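Local coordinates for protein lipid A deacylase PagL (Pseudomonas aeruginosa, PDB 2ERV) that removes the primary fatty acyl chain at the 3 position of lipid A in the outer membrane by hydrolysing its ester bond, at residues Ala86-Gly90 with Thr91-Asp95. Sequence-based numbering, arbitrary orientation.
Sequences AAFSG and TRVGD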
# COMPACT_ATOMS: atom_id res chain seq x y z
N ALA A 86 6.74 -1.10 -8.29
CA ALA A 86 5.69 -0.25 -8.87
C ALA A 86 6.17 0.32 -10.20
O ALA A 86 7.35 0.64 -10.34
CB ALA A 86 5.34 0.91 -7.91
N ALA A 87 5.24 0.48 -11.15
CA ALA A 87 5.51 1.13 -12.42
C ALA A 87 4.51 2.28 -12.54
O ALA A 87 3.30 2.04 -12.44
CB ALA A 87 5.30 0.11 -13.60
N PHE A 88 5.03 3.49 -12.75
CA PHE A 88 4.21 4.66 -12.92
C PHE A 88 4.03 4.97 -14.41
O PHE A 88 4.88 4.59 -15.26
CB PHE A 88 4.81 5.89 -12.19
CG PHE A 88 4.67 5.84 -10.67
CD1 PHE A 88 3.78 6.69 -10.01
CD2 PHE A 88 5.47 4.98 -9.91
CE1 PHE A 88 3.67 6.67 -8.56
CE2 PHE A 88 5.34 4.91 -8.47
CZ PHE A 88 4.45 5.78 -7.81
N SER A 89 2.94 5.66 -14.71
CA SER A 89 2.62 6.03 -16.09
C SER A 89 3.47 7.18 -16.60
O SER A 89 3.45 7.48 -17.81
CB SER A 89 1.11 6.32 -16.23
OG SER A 89 0.80 7.53 -15.58
N GLY A 90 4.24 7.84 -15.72
CA GLY A 90 5.24 8.86 -16.15
C GLY A 90 6.28 9.01 -15.06
O GLY A 90 6.18 8.36 -14.01
N THR A 91 7.29 9.85 -15.28
CA THR A 91 8.34 10.03 -14.28
C THR A 91 8.05 11.21 -13.37
O THR A 91 8.76 11.40 -12.38
CB THR A 91 9.71 10.25 -14.94
OG1 THR A 91 9.60 11.34 -15.85
CG2 THR A 91 10.10 9.06 -15.87
N ARG A 92 7.08 12.05 -13.72
CA ARG A 92 6.69 13.18 -12.87
C ARG A 92 5.27 12.94 -12.35
O ARG A 92 4.38 12.68 -13.11
CB ARG A 92 6.70 14.48 -13.66
CG ARG A 92 8.10 14.99 -13.95
CD ARG A 92 8.11 16.08 -15.03
NE ARG A 92 9.34 16.86 -14.86
CZ ARG A 92 10.45 16.63 -15.52
NH1 ARG A 92 10.48 15.63 -16.40
NH2 ARG A 92 11.53 17.36 -15.29
N VAL A 93 5.10 12.98 -11.04
CA VAL A 93 3.83 12.63 -10.39
C VAL A 93 3.63 13.65 -9.29
O VAL A 93 4.57 13.94 -8.52
CB VAL A 93 3.91 11.21 -9.75
CG1 VAL A 93 2.58 10.77 -9.13
CG2 VAL A 93 4.36 10.15 -10.81
N GLY A 94 2.44 14.22 -9.22
CA GLY A 94 2.14 15.24 -8.24
C GLY A 94 3.15 16.36 -8.38
O GLY A 94 3.40 16.82 -9.50
N ASP A 95 3.76 16.75 -7.27
CA ASP A 95 4.81 17.77 -7.28
C ASP A 95 6.20 17.15 -7.44
O ASP A 95 7.18 17.83 -7.24
CB ASP A 95 4.81 18.55 -5.96
CG ASP A 95 3.64 19.49 -5.79
OD1 ASP A 95 2.83 19.73 -6.73
OD2 ASP A 95 3.44 20.02 -4.68
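F88 and V93 meet where strand 75-88 of the PagL outer-membrane beta-barrel runs out into a turn, before the chain forms the small antiparallel pair 92-93 with 96-97. The contact is apolar. CG2 of V93 reaches CD1 of F88 at 3.6 Å, approaching the ring obliquely while the two side chains cross at about a right angle. The CA–CB bond of F88 heads for V93, but chi1 of -73°, with CG anti to the carbonyl carbon, turns the ring across that direction and leaves CD1 to meet the methyl. In V93, CG1 lies anti to the backbone N (chi1 -177°), leaving CG2 as the branch that touches. Two bulky apolar residues suit this buried spot: L98 touches both, W48 and Y127 bring further rings against F88, and the F88 side chain lies about 9 Å from that of the active-site S128.

Two polar side chains bond elsewhere. The CA–CB bond of S89 turns away from T91-D95, and its OG is hydrogen-bonded to H58 N on strand 57-70; NE of the exposed R92 forms a salt bridge with OE1 of E53, in the loop before that strand.

The chain turns at S89 and T91, with G90, which has no side chain, an extended link between them. The G90 carbonyl O is buried and has no hydrogen-bonding partner in the model; V93 CG2 lies 4.1 Å from this G90 O.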